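Local coordinates for protein arginase (RocF) (Helicobacter pylori, PDB 4G3H) that probably hydrolyses L-arginine to L-ornithine and urea, the arginase step of the urea cycle, using two manganese ions per subunit, at residues Leu137-Asn142 with Lys157-Leu162; Gly96-Phe101 with Lys108-Leu113; Thr17-Arg22 with Asn283-Ile288; Glu214-Thr219 with Leu267-Asp272; Gln261-Leu266 with Asp303-Ser308. All coordinates share one frame; numbering follows the deposited sequence.

Contact 1: residues Leu137-Asn142 with Lys157-Leu162; sequences LGMVLN and KAWQKL
A Met-aromatic contact between Met139 and Trp159 joins helices 136-140 and 153-163 of the arginase fold. Met139, in helix 136-140, also meets Leu162 of helix 153-163. The sulfur lies at the edge of the indole: SD of Met139 is 5.5 Å from the centroid of the six-membered ring of Trp159 and 86° off the ring normal. The two side chains cross at about a right angle. Met139 CE lies 4.0 Å from Trp159 CZ3, in an oblique position, and Met139 CG is equally close to that same ring carbon. The methionine chain runs straight through CG and then bends at its last torsion (chi3 61°). That bend sends the methyl group on to Leu162. There the packing is tight, with Met139 CE 3.3 Å from Leu162 CD2 and 3.4 Å from Leu162 CG, both shorter than usual for carbon pairs. Phe95 of helix 94-104 touches both Met139 and Leu162, and Phe59 meets the Trp159 ring edge-to-face. Further aromatic residues thus flank the cluster. The side chain of Met139 is about 9 Å from that of Asp120, a manganese ligand, but does not belong to the metal site. No hydrogen bond crosses between the two segments. The contact is apolar, made by the methyl group, the thioether sulfur and the indole edge, and needs no polar partner across it.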
# COMPACT_ATOMS: atom_id res chain seq x y z
N LEU A 137 -8.99 0.71 -2.29
CA LEU A 137 -9.06 0.55 -3.74
C LEU A 137 -10.48 0.78 -4.26
O LEU A 137 -10.67 1.27 -5.37
CB LEU A 137 -8.56 -0.83 -4.16
CG LEU A 137 -7.03 -1.01 -4.10
CD1 LEU A 137 -6.64 -2.38 -4.60
CD2 LEU A 137 -6.35 0.08 -4.94
N GLY A 138 -11.47 0.44 -3.44
CA GLY A 138 -12.86 0.65 -3.83
C GLY A 138 -13.12 2.13 -3.98
O GLY A 138 -13.96 2.55 -4.78
N MET A 139 -12.40 2.94 -3.21
CA MET A 139 -12.54 4.39 -3.25
C MET A 139 -11.69 4.97 -4.38
O MET A 139 -12.06 5.97 -4.99
CB MET A 139 -12.12 5.00 -1.92
CG MET A 139 -12.92 4.49 -0.73
SD MET A 139 -12.33 5.20 0.81
CE MET A 139 -12.62 6.91 0.47
N VAL A 140 -10.55 4.35 -4.63
CA VAL A 140 -9.67 4.81 -5.70
C VAL A 140 -10.34 4.52 -7.04
O VAL A 140 -10.23 5.31 -7.98
CB VAL A 140 -8.30 4.10 -5.66
CG1 VAL A 140 -7.57 4.26 -6.99
CG2 VAL A 140 -7.45 4.67 -4.53
N LEU A 141 -11.04 3.40 -7.11
CA LEU A 141 -11.73 2.97 -8.33
C LEU A 141 -13.16 3.50 -8.45
O LEU A 141 -13.82 3.28 -9.47
CB LEU A 141 -11.76 1.45 -8.40
CG LEU A 141 -10.43 0.72 -8.55
CD1 LEU A 141 -10.67 -0.78 -8.45
CD2 LEU A 141 -9.78 1.08 -9.88
N ASN A 142 -13.64 4.19 -7.43
CA ASN A 142 -15.00 4.73 -7.44
C ASN A 142 -16.09 3.67 -7.51
O ASN A 142 -17.13 3.87 -8.14
CB ASN A 142 -15.18 5.70 -8.61
CG ASN A 142 -14.92 7.13 -8.21
OD1 ASN A 142 -13.78 7.54 -8.03
ND2 ASN A 142 -16.00 7.90 -8.06
N LYS A 157 -23.45 11.49 -2.90
CA LYS A 157 -22.85 12.79 -3.15
C LYS A 157 -21.64 12.95 -2.24
O LYS A 157 -20.60 13.47 -2.66
CB LYS A 157 -23.86 13.91 -2.88
CG LYS A 157 -23.37 15.29 -3.26
CD LYS A 157 -24.47 16.33 -3.11
CE LYS A 157 -23.99 17.70 -3.57
NZ LYS A 157 -23.54 17.67 -5.00
N ALA A 158 -21.78 12.49 -1.01
CA ALA A 158 -20.71 12.55 -0.02
C ALA A 158 -19.55 11.67 -0.48
O ALA A 158 -18.39 12.10 -0.46
CB ALA A 158 -21.23 12.09 1.33
N TRP A 159 -19.86 10.45 -0.90
CA TRP A 159 -18.82 9.53 -1.37
C TRP A 159 -18.10 10.06 -2.61
O TRP A 159 -16.88 9.91 -2.72
CB TRP A 159 -19.42 8.16 -1.68
CG TRP A 159 -19.57 7.33 -0.45
CD1 TRP A 159 -20.70 7.13 0.27
CD2 TRP A 159 -18.52 6.63 0.23
NE1 TRP A 159 -20.43 6.34 1.37
CE2 TRP A 159 -19.10 6.02 1.37
CE3 TRP A 159 -17.15 6.46 -0.01
CZ2 TRP A 159 -18.35 5.24 2.26
CZ3 TRP A 159 -16.41 5.69 0.88
CH2 TRP A 159 -17.01 5.09 2.01
N GLN A 160 -18.84 10.66 -3.52
CA GLN A 160 -18.24 11.20 -4.73
C GLN A 160 -17.30 12.32 -4.31
O GLN A 160 -16.25 12.51 -4.91
CB GLN A 160 -19.33 11.74 -5.68
CG GLN A 160 -18.80 12.25 -7.01
CD GLN A 160 -18.15 13.63 -6.92
OE1 GLN A 160 -17.47 14.07 -7.85
NE2 GLN A 160 -18.38 14.32 -5.81
N LYS A 161 -17.69 13.04 -3.27
CA LYS A 161 -16.89 14.14 -2.75
C LYS A 161 -15.57 13.57 -2.22
O LYS A 161 -14.49 14.08 -2.53
CB LYS A 161 -17.65 14.85 -1.62
CG LYS A 161 -16.97 16.09 -1.07
CD LYS A 161 -17.37 16.37 0.39
CE LYS A 161 -18.86 16.61 0.57
NZ LYS A 161 -19.21 16.79 2.01
N LEU A 162 -15.68 12.51 -1.43
CA LEU A 162 -14.53 11.86 -0.82
C LEU A 162 -13.59 11.19 -1.83
O LEU A 162 -12.39 11.48 -1.86
CB LEU A 162 -15.02 10.83 0.20
CG LEU A 162 -13.99 9.95 0.89
CD1 LEU A 162 -12.98 10.81 1.64
CD2 LEU A 162 -14.70 9.00 1.85

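Contact 2: residues Gly96-Phe101 with Lys108-Leu113; sequences GIFQAF and KKIGIL
Helix 96-101 and strand 110-113 run nearly antiparallel, at 152° between their directions; Phe98 meets Ile110 and Ile112, and Phe101 meets Ile110. Their axes approach to 11.6 Å. The nearest alpha carbons pair Phe98 with Ile112 and Phe101 with Ile110. The gap between the backbones is filled by these four side chains, all buried. Ile110 touches both rings with one methyl group. Its CG2 lies 3.8 Å from Phe98 CZ and 3.9 Å from Phe101 CE2, and it meets each ring at the edge, near the ring plane. Ile110 CD1 adds a contact 4.0 Å from Phe101 CD2. The second isoleucine, Ile112, comes at Phe98 from the opposite direction. Its CD1 sits 3.4 Å from Phe98 CZ, placed obliquely to the ring, and its CG1 is 3.7 Å from the same atom. Both phenylalanines carry CG anti to the backbone N (chi1 -168° for Phe98, -171° for Phe101), which sends the rings out from the helix to the strand. Tyr230 of the neighbouring strand 228-234 meets both rings as well. The arrangement is that of a beta-alpha-beta crossover in an alpha/beta fold. Helix 94-104 links strand 84-87 to the parallel strand 110-115 and packs on the sheet. Just beyond that strand comes Asp116, a ligand of both manganese ions.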
# COMPACT_ATOMS: atom_id res chain seq x y z
N GLY A 96 -5.75 7.98 1.08
CA GLY A 96 -5.25 9.34 1.20
C GLY A 96 -3.87 9.50 0.60
O GLY A 96 -3.58 10.49 -0.07
N ILE A 97 -3.00 8.52 0.82
CA ILE A 97 -1.64 8.58 0.29
C ILE A 97 -1.63 8.57 -1.25
O ILE A 97 -0.93 9.36 -1.89
CB ILE A 97 -0.80 7.37 0.79
CG1 ILE A 97 -0.58 7.48 2.30
CG2 ILE A 97 0.54 7.32 0.07
CD1 ILE A 97 0.03 6.24 2.92
N PHE A 98 -2.41 7.67 -1.83
CA PHE A 98 -2.47 7.53 -3.28
C PHE A 98 -3.14 8.73 -3.96
O PHE A 98 -2.73 9.12 -5.06
CB PHE A 98 -3.20 6.23 -3.66
CG PHE A 98 -3.06 5.86 -5.11
CD1 PHE A 98 -1.81 5.54 -5.63
CD2 PHE A 98 -4.17 5.85 -5.95
CE1 PHE A 98 -1.68 5.22 -6.99
CE2 PHE A 98 -4.04 5.53 -7.30
CZ PHE A 98 -2.80 5.22 -7.82
N GLN A 99 -4.15 9.31 -3.32
CA GLN A 99 -4.81 10.48 -3.88
C GLN A 99 -3.78 11.61 -3.98
O GLN A 99 -3.77 12.37 -4.96
CB GLN A 99 -5.99 10.93 -3.01
CG GLN A 99 -7.19 9.99 -3.02
CD GLN A 99 -7.69 9.68 -4.43
OE1 GLN A 99 -7.22 8.76 -5.09
NE2 GLN A 99 -8.65 10.47 -4.90
N ALA A 100 -2.92 11.71 -2.97
CA ALA A 100 -1.88 12.74 -2.98
C ALA A 100 -0.93 12.45 -4.14
O ALA A 100 -0.48 13.36 -4.84
CB ALA A 100 -1.13 12.73 -1.67
N PHE A 101 -0.63 11.17 -4.33
CA PHE A 101 0.26 10.72 -5.40
C PHE A 101 -0.33 11.09 -6.77
O PHE A 101 0.38 11.60 -7.64
CB PHE A 101 0.42 9.20 -5.30
CG PHE A 101 1.46 8.63 -6.21
CD1 PHE A 101 2.82 8.81 -5.92
CD2 PHE A 101 1.10 7.89 -7.33
CE1 PHE A 101 3.80 8.25 -6.74
CE2 PHE A 101 2.08 7.33 -8.15
CZ PHE A 101 3.43 7.51 -7.85
N LYS A 108 -0.37 12.20 -15.50
CA LYS A 108 0.31 10.95 -15.79
C LYS A 108 -0.61 9.75 -15.63
O LYS A 108 -1.51 9.75 -14.79
CB LYS A 108 1.51 10.78 -14.85
CG LYS A 108 2.56 11.87 -14.98
CD LYS A 108 3.20 11.86 -16.36
CE LYS A 108 4.23 12.96 -16.50
NZ LYS A 108 4.85 12.96 -17.85
N LYS A 109 -0.39 8.73 -16.45
CA LYS A 109 -1.17 7.50 -16.36
C LYS A 109 -0.44 6.67 -15.30
O LYS A 109 0.76 6.41 -15.43
CB LYS A 109 -1.19 6.76 -17.71
CG LYS A 109 -2.04 5.50 -17.69
CD LYS A 109 -2.13 4.86 -19.07
CE LYS A 109 -2.91 3.55 -19.04
NZ LYS A 109 -4.33 3.73 -18.63
N ILE A 110 -1.17 6.27 -14.26
CA ILE A 110 -0.57 5.53 -13.16
C ILE A 110 -0.92 4.06 -13.07
O ILE A 110 -2.09 3.68 -13.20
CB ILE A 110 -0.94 6.19 -11.81
CG1 ILE A 110 -0.49 7.66 -11.82
CG2 ILE A 110 -0.30 5.45 -10.65
CD1 ILE A 110 -1.06 8.48 -10.69
N GLY A 111 0.10 3.23 -12.86
CA GLY A 111 -0.11 1.80 -12.72
C GLY A 111 0.05 1.46 -11.25
O GLY A 111 0.79 2.15 -10.54
N ILE A 112 -0.64 0.42 -10.79
CA ILE A 112 -0.56 0.01 -9.39
C ILE A 112 -0.20 -1.46 -9.21
O ILE A 112 -0.84 -2.34 -9.78
CB ILE A 112 -1.92 0.24 -8.68
CG1 ILE A 112 -2.36 1.69 -8.83
CG2 ILE A 112 -1.80 -0.11 -7.20
CD1 ILE A 112 -3.76 1.95 -8.32
N LEU A 113 0.85 -1.73 -8.44
CA LEU A 113 1.26 -3.10 -8.15
C LEU A 113 0.76 -3.26 -6.73
O LEU A 113 1.25 -2.59 -5.82
CB LEU A 113 2.78 -3.24 -8.22
CG LEU A 113 3.39 -3.01 -9.61
CD1 LEU A 113 4.91 -3.00 -9.52
CD2 LEU A 113 2.91 -4.11 -10.57

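Contact 3: residues Thr17-Arg22 with Asn283-Ile288; sequences TDKGVR and NPTVSI
Asn283 and Thr17 bury the most surface here, followed by Pro284. Thr17 is in helix 16-30, and the other two residues are in the loop after strand 274-280. The backbones come very close, with the alpha carbons of Thr17 and Asn283 4.4 Å apart. Thr17 CG2 packs 4.1 Å from Asn283 CB. The amide of Asn283 lies beside the helix backbone, ND2 being 3.9 Å from Thr17 N, without a hydrogen bond. Its oxygen is turned to its own loop instead. Thr285 OG1 donates to Asn283 OD1 at 2.6 Å, in the carbonyl plane and on a lone pair. Thr285 N adds a weak bond to that oxygen, consistent with an Asx turn. Pro284 sets CD against the helix backbone at Gly20, 3.6 Å from Gly20 CA. Lys19 extends past Thr285, the two side chains crossing at about a right angle, with Lys19 CD 4.0 Å from Thr285 CG2. Thr17 OG1 is hydrogen-bonded to Ser89 OG. Polar groups are thus used on their own sides: Asn283 OD1 within its own loop, Thr17 OG1 by Ser89. Between these two segments the contact is van der Waals.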
# COMPACT_ATOMS: atom_id res chain seq x y z
N THR A 17 -0.52 -1.78 14.61
CA THR A 17 0.20 -1.45 13.38
C THR A 17 1.08 -0.21 13.57
O THR A 17 2.15 -0.14 13.00
CB THR A 17 -0.76 -1.21 12.20
OG1 THR A 17 -1.74 -0.23 12.58
CG2 THR A 17 -1.45 -2.50 11.79
N ASP A 18 0.60 0.76 14.35
CA ASP A 18 1.36 1.98 14.61
C ASP A 18 2.63 1.63 15.37
O ASP A 18 3.68 2.25 15.18
CB ASP A 18 0.52 2.98 15.43
CG ASP A 18 -0.42 3.80 14.55
OD1 ASP A 18 -0.68 3.39 13.41
OD2 ASP A 18 -0.91 4.85 15.01
N LYS A 19 2.54 0.62 16.24
CA LYS A 19 3.69 0.17 17.00
C LYS A 19 4.64 -0.51 16.04
O LYS A 19 5.86 -0.43 16.18
CB LYS A 19 3.26 -0.79 18.11
CG LYS A 19 2.42 -0.12 19.19
CD LYS A 19 2.14 -1.04 20.37
CE LYS A 19 1.35 -0.31 21.45
NZ LYS A 19 1.05 -1.18 22.62
N GLY A 20 4.08 -1.19 15.04
CA GLY A 20 4.91 -1.85 14.05
C GLY A 20 5.73 -0.80 13.32
O GLY A 20 6.94 -0.95 13.14
N VAL A 21 5.06 0.27 12.90
CA VAL A 21 5.72 1.36 12.20
C VAL A 21 6.84 2.01 13.02
O VAL A 21 7.92 2.28 12.49
CB VAL A 21 4.71 2.46 11.82
CG1 VAL A 21 5.45 3.65 11.19
CG2 VAL A 21 3.66 1.90 10.87
N ARG A 22 6.60 2.27 14.31
CA ARG A 22 7.64 2.89 15.13
C ARG A 22 8.85 1.98 15.32
O ARG A 22 9.97 2.47 15.40
CB ARG A 22 7.08 3.36 16.48
CG ARG A 22 6.33 2.33 17.30
CD ARG A 22 7.24 1.28 17.90
NE ARG A 22 8.32 1.84 18.71
CZ ARG A 22 9.24 1.11 19.34
NH1 ARG A 22 10.19 1.70 20.05
NH2 ARG A 22 9.21 -0.21 19.25
N ASN A 283 1.92 -5.81 12.21
CA ASN A 283 1.39 -5.71 13.57
C ASN A 283 2.07 -6.76 14.45
O ASN A 283 1.58 -7.88 14.58
CB ASN A 283 -0.12 -5.94 13.57
CG ASN A 283 -0.75 -5.63 14.92
OD1 ASN A 283 -0.09 -5.71 15.96
ND2 ASN A 283 -2.04 -5.31 14.91
N PRO A 284 3.19 -6.40 15.09
CA PRO A 284 3.91 -7.33 15.95
C PRO A 284 3.17 -7.77 17.22
O PRO A 284 3.49 -8.81 17.78
CB PRO A 284 5.20 -6.56 16.28
CG PRO A 284 4.73 -5.15 16.32
CD PRO A 284 3.82 -5.07 15.10
N THR A 285 2.18 -6.99 17.66
CA THR A 285 1.46 -7.33 18.88
C THR A 285 0.56 -8.56 18.76
O THR A 285 0.22 -9.16 19.78
CB THR A 285 0.59 -6.15 19.40
OG1 THR A 285 -0.47 -5.88 18.48
CG2 THR A 285 1.44 -4.90 19.56
N VAL A 286 0.17 -8.94 17.55
CA VAL A 286 -0.69 -10.10 17.36
C VAL A 286 0.09 -11.36 16.97
O VAL A 286 -0.50 -12.40 16.70
CB VAL A 286 -1.79 -9.86 16.29
CG1 VAL A 286 -2.74 -8.78 16.77
CG2 VAL A 286 -1.16 -9.48 14.95
N SER A 287 1.41 -11.26 16.94
CA SER A 287 2.22 -12.42 16.58
C SER A 287 2.05 -13.54 17.59
O SER A 287 1.93 -13.29 18.79
CB SER A 287 3.70 -12.05 16.49
OG SER A 287 4.48 -13.22 16.35
N ILE A 288 2.02 -14.78 17.11
CA ILE A 288 1.87 -15.93 17.98
C ILE A 288 3.22 -16.56 18.28
O ILE A 288 3.31 -17.58 18.96
CB ILE A 288 0.95 -17.00 17.35
CG1 ILE A 288 1.57 -17.53 16.06
CG2 ILE A 288 -0.42 -16.42 17.08
CD1 ILE A 288 0.74 -18.58 15.36

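Contact 4: residues Glu214-Thr219 with Leu267-Asp272; sequences EVVQKT and LESFKD
Thr219 meets Phe270 through its methyl group: chi1 of -66° sets OG1 beside the backbone N and anti to the carbonyl carbon, which leaves CG2 anti to the backbone N and facing Phe270. In the same way Val216 holds CG1 anti to its backbone N (chi1 176°) and points it at Ser269. Thr219 CG2 lies 3.5 Å from Phe270 CZ and 3.7 Å from Phe270 CE2, in a position oblique to the ring. The second touch sets a methyl group against a hydroxyl, with Val216 CG1 3.5 Å from Ser269 OG. The polar end of Ser269 is spent on Leu265 O, one turn back in its own helix. Ser269 CB also lies over one face of the Phe270 ring, offset toward the rim.

Thr219 OG1 donates to Val215 O at 2.8 Å, from 40° above the carbonyl plane. The backbone N of Thr219 reaches that oxygen from the opposite face. Two bonds grip Val215 O, and the one from OG1 holds the threonine in this rotation. Phe270 is the first residue to leave helical geometry at the end of helix 256-269. Beyond it Lys271 curls back, its NZ donating to Leu267 O at 3.2 Å. Leu113 of strand 110-115 touches both Thr219 and Phe270 on the sheet side. No hydrogen bond joins the two segments. Each hydroxyl is satisfied within its own helix, so the two helices meet through the methyl groups of Val216 and Thr219, set against the Ser269 side chain and the Phe270 ring.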
# COMPACT_ATOMS: atom_id res chain seq x y z
N GLU A 214 6.42 -15.62 -15.90
CA GLU A 214 5.29 -15.32 -16.75
C GLU A 214 4.43 -14.25 -16.08
O GLU A 214 3.94 -13.34 -16.74
CB GLU A 214 4.46 -16.57 -17.00
CG GLU A 214 3.38 -16.36 -18.05
CD GLU A 214 2.57 -17.61 -18.31
OE1 GLU A 214 1.88 -18.07 -17.38
OE2 GLU A 214 2.63 -18.13 -19.44
N VAL A 215 4.26 -14.36 -14.77
CA VAL A 215 3.47 -13.38 -14.03
C VAL A 215 4.04 -11.98 -14.27
O VAL A 215 3.31 -11.06 -14.61
CB VAL A 215 3.48 -13.67 -12.50
CG1 VAL A 215 2.88 -12.50 -11.74
CG2 VAL A 215 2.69 -14.94 -12.21
N VAL A 216 5.35 -11.83 -14.13
CA VAL A 216 5.97 -10.53 -14.35
C VAL A 216 5.82 -10.05 -15.80
O VAL A 216 5.56 -8.86 -16.05
CB VAL A 216 7.47 -10.56 -13.98
CG1 VAL A 216 8.13 -9.22 -14.29
CG2 VAL A 216 7.62 -10.87 -12.50
N GLN A 217 5.97 -10.96 -16.74
CA GLN A 217 5.86 -10.62 -18.16
C GLN A 217 4.45 -10.13 -18.48
O GLN A 217 4.27 -9.14 -19.20
CB GLN A 217 6.22 -11.84 -19.01
CG GLN A 217 6.51 -11.53 -20.47
CD GLN A 217 7.52 -10.41 -20.63
OE1 GLN A 217 8.53 -10.35 -19.92
NE2 GLN A 217 7.26 -9.51 -21.57
N LYS A 218 3.45 -10.82 -17.95
CA LYS A 218 2.06 -10.43 -18.18
C LYS A 218 1.78 -9.11 -17.46
O LYS A 218 0.90 -8.35 -17.87
CB LYS A 218 1.10 -11.51 -17.67
CG LYS A 218 1.10 -12.80 -18.47
CD LYS A 218 0.06 -13.77 -17.92
CE LYS A 218 0.14 -15.15 -18.57
NZ LYS A 218 -0.79 -16.14 -17.93
N THR A 219 2.54 -8.84 -16.39
CA THR A 219 2.37 -7.59 -15.65
C THR A 219 2.86 -6.43 -16.51
O THR A 219 2.23 -5.36 -16.55
CB THR A 219 3.16 -7.60 -14.32
OG1 THR A 219 2.61 -8.59 -13.44
CG2 THR A 219 3.09 -6.24 -13.63
N LEU A 267 10.73 -5.03 -8.77
CA LEU A 267 11.51 -3.81 -8.56
C LEU A 267 12.50 -3.59 -9.70
O LEU A 267 12.70 -2.47 -10.16
CB LEU A 267 12.26 -3.86 -7.23
CG LEU A 267 11.37 -3.91 -5.97
CD1 LEU A 267 12.24 -3.96 -4.72
CD2 LEU A 267 10.47 -2.68 -5.95
N GLU A 268 13.11 -4.67 -10.17
CA GLU A 268 14.07 -4.57 -11.25
C GLU A 268 13.36 -4.34 -12.59
O GLU A 268 13.80 -3.54 -13.41
CB GLU A 268 14.92 -5.84 -11.31
CG GLU A 268 16.24 -5.68 -12.04
CD GLU A 268 17.13 -4.64 -11.40
OE1 GLU A 268 17.31 -4.67 -10.16
OE2 GLU A 268 17.67 -3.79 -12.14
N SER A 269 12.25 -5.04 -12.80
CA SER A 269 11.49 -4.90 -14.04
C SER A 269 10.85 -3.54 -14.23
O SER A 269 10.63 -3.11 -15.36
CB SER A 269 10.41 -5.97 -14.12
OG SER A 269 10.97 -7.27 -14.06
N PHE A 270 10.54 -2.85 -13.14
CA PHE A 270 9.89 -1.54 -13.23
C PHE A 270 10.69 -0.43 -12.55
O PHE A 270 10.15 0.61 -12.22
CB PHE A 270 8.49 -1.61 -12.62
CG PHE A 270 7.57 -2.58 -13.32
CD1 PHE A 270 7.13 -2.32 -14.62
CD2 PHE A 270 7.19 -3.77 -12.70
CE1 PHE A 270 6.33 -3.24 -15.29
CE2 PHE A 270 6.40 -4.70 -13.36
CZ PHE A 270 5.96 -4.43 -14.66
N LYS A 271 11.99 -0.66 -12.38
CA LYS A 271 12.87 0.30 -11.73
C LYS A 271 12.72 1.75 -12.22
O LYS A 271 12.69 2.68 -11.42
CB LYS A 271 14.33 -0.13 -11.91
CG LYS A 271 15.35 0.77 -11.23
CD LYS A 271 15.38 0.57 -9.72
CE LYS A 271 16.27 -0.62 -9.34
NZ LYS A 271 15.80 -1.91 -9.89
N ASP A 272 12.60 1.93 -13.53
CA ASP A 272 12.48 3.26 -14.13
C ASP A 272 11.19 4.03 -13.86
O ASP A 272 11.23 5.24 -13.66
CB ASP A 272 12.68 3.17 -15.64
CG ASP A 272 14.14 3.17 -16.03
OD1 ASP A 272 14.90 2.31 -15.54
OD2 ASP A 272 14.54 4.04 -16.84

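Contact 5: residues Gln261-Leu266 with Asp303-Ser308; sequences QLLGLL and DLIINS
Leu263 and Leu304 join two helices that lie side by side against the parallel sheet of this Rossmann-like alpha/beta fold. Helix segments 261-266 and 303-308 run in nearly the same direction, 14° apart, and their axes approach to 10.3 Å. Strand 274-280 lies between them in the chain.

The direct contacts are apolar. Leu304 holds CG anti to the backbone N (chi1 -179°), which carries its side chain across to the other helix. Its CD2 lies 4.1 Å from Leu263 CB and 4.3 Å from Gly264 N. Gly264 has no side chain, and the leucine methyl rests beside its backbone. Nearer the sheet, Leu263 CD1 is 4.4 Å from Ile305 CG1, a looser touch. Ile305 also packs on Val277 and Val279 of strand 274-280. Leu267, one turn on from Leu263, touches Leu304 too.

The polar link is indirect, with no hydrogen bond made directly between the segments. One water donates to Gly264 O at 3.1 Å and to Ser308 OG at the same distance, and so bridges the two helices.

Within helix 293-309 the serine is held in turn. Leu304 O accepts from Ser308 N and from the Ser308 hydroxyl. The bond from Ser308 OG to Leu304 O measures 2.8 Å, with a C=O...O angle of 159°.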
# COMPACT_ATOMS: atom_id res chain seq x y z
N GLN A 261 11.55 -13.07 -3.88
CA GLN A 261 11.82 -13.29 -5.29
C GLN A 261 10.90 -12.44 -6.15
O GLN A 261 11.36 -11.78 -7.09
CB GLN A 261 11.64 -14.77 -5.64
CG GLN A 261 12.85 -15.62 -5.30
CD GLN A 261 12.49 -17.07 -5.12
OE1 GLN A 261 11.78 -17.66 -5.94
NE2 GLN A 261 12.99 -17.67 -4.03
N LEU A 262 9.61 -12.45 -5.85
CA LEU A 262 8.66 -11.66 -6.62
C LEU A 262 9.00 -10.18 -6.51
O LEU A 262 9.02 -9.47 -7.51
CB LEU A 262 7.22 -11.89 -6.14
CG LEU A 262 6.16 -11.05 -6.86
CD1 LEU A 262 6.05 -11.51 -8.33
CD2 LEU A 262 4.82 -11.19 -6.16
N LEU A 263 9.27 -9.72 -5.29
CA LEU A 263 9.62 -8.32 -5.08
C LEU A 263 10.85 -7.88 -5.86
O LEU A 263 10.84 -6.84 -6.50
CB LEU A 263 9.86 -8.06 -3.59
CG LEU A 263 8.70 -7.44 -2.81
CD1 LEU A 263 9.15 -7.21 -1.37
CD2 LEU A 263 8.28 -6.12 -3.47
N GLY A 264 11.90 -8.69 -5.80
CA GLY A 264 13.13 -8.35 -6.52
C GLY A 264 12.93 -8.19 -8.01
O GLY A 264 13.46 -7.26 -8.62
N LEU A 265 12.15 -9.10 -8.60
CA LEU A 265 11.86 -9.08 -10.03
C LEU A 265 11.00 -7.87 -10.41
O LEU A 265 11.26 -7.21 -11.42
CB LEU A 265 11.14 -10.37 -10.43
CG LEU A 265 11.99 -11.48 -11.06
CD1 LEU A 265 13.34 -11.59 -10.38
CD2 LEU A 265 11.21 -12.79 -10.96
N LEU A 266 9.98 -7.59 -9.61
CA LEU A 266 9.12 -6.45 -9.90
C LEU A 266 9.89 -5.14 -9.79
O LEU A 266 9.71 -4.24 -10.61
CB LEU A 266 7.92 -6.43 -8.94
CG LEU A 266 6.80 -7.46 -9.09
CD1 LEU A 266 5.75 -7.17 -8.05
CD2 LEU A 266 6.19 -7.39 -10.48
N ASP A 303 15.15 -3.90 3.59
CA ASP A 303 16.51 -3.77 3.05
C ASP A 303 16.50 -4.02 1.55
O ASP A 303 17.15 -3.30 0.79
CB ASP A 303 17.47 -4.79 3.68
CG ASP A 303 17.74 -4.53 5.14
OD1 ASP A 303 17.79 -3.35 5.54
OD2 ASP A 303 17.93 -5.52 5.88
N LEU A 304 15.78 -5.05 1.13
CA LEU A 304 15.68 -5.40 -0.27
C LEU A 304 15.07 -4.26 -1.09
O LEU A 304 15.57 -3.92 -2.16
CB LEU A 304 14.84 -6.67 -0.42
CG LEU A 304 14.59 -7.25 -1.81
CD1 LEU A 304 14.26 -8.72 -1.69
CD2 LEU A 304 13.47 -6.52 -2.50
N ILE A 305 14.00 -3.66 -0.58
CA ILE A 305 13.35 -2.55 -1.27
C ILE A 305 14.27 -1.34 -1.32
O ILE A 305 14.45 -0.72 -2.37
CB ILE A 305 12.06 -2.13 -0.56
CG1 ILE A 305 11.06 -3.29 -0.56
CG2 ILE A 305 11.49 -0.88 -1.22
CD1 ILE A 305 9.80 -3.02 0.23
N ILE A 306 14.84 -1.00 -0.17
CA ILE A 306 15.72 0.15 -0.08
C ILE A 306 16.97 0.01 -0.94
O ILE A 306 17.32 0.94 -1.68
CB ILE A 306 16.13 0.39 1.38
CG1 ILE A 306 14.88 0.75 2.20
CG2 ILE A 306 17.17 1.52 1.46
CD1 ILE A 306 15.12 0.83 3.70
N ASN A 307 17.62 -1.14 -0.85
CA ASN A 307 18.83 -1.37 -1.62
C ASN A 307 18.62 -1.41 -3.13
O ASN A 307 19.53 -1.11 -3.89
CB ASN A 307 19.54 -2.64 -1.13
CG ASN A 307 20.12 -2.47 0.27
OD1 ASN A 307 20.69 -1.43 0.59
ND2 ASN A 307 19.97 -3.49 1.11
N SER A 308 17.42 -1.76 -3.56
CA SER A 308 17.14 -1.80 -5.00
C SER A 308 16.73 -0.43 -5.53
O SER A 308 17.13 -0.05 -6.62
CB SER A 308 16.01 -2.79 -5.30
OG SER A 308 16.35 -4.09 -4.87
O HOH W 1 15.78 -5.47 -7.55

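How the contacts relate
Contact 2 is the most central, a buried helix-on-sheet core of aromatic and aliphatic residues. Contact 1 lies further out but touches it, Val140 packing on Phe98, and adds sulfur to the same apolar chemistry. Contact 4 meets contact 2 through Leu113. Contacts 4 and 5 share helix 256-269 and touch through Leu267 and Leu304. Contact 4 is buried, while contact 5 is partly buried and includes a water bridge. Contact 3 stands apart, its nearest atoms about 10 Å from contact 2, and joins a loop to a helix near the surface. It closes a long chain loop that contains contacts 1, 2 and 4. No direct hydrogen bond crosses any of the five.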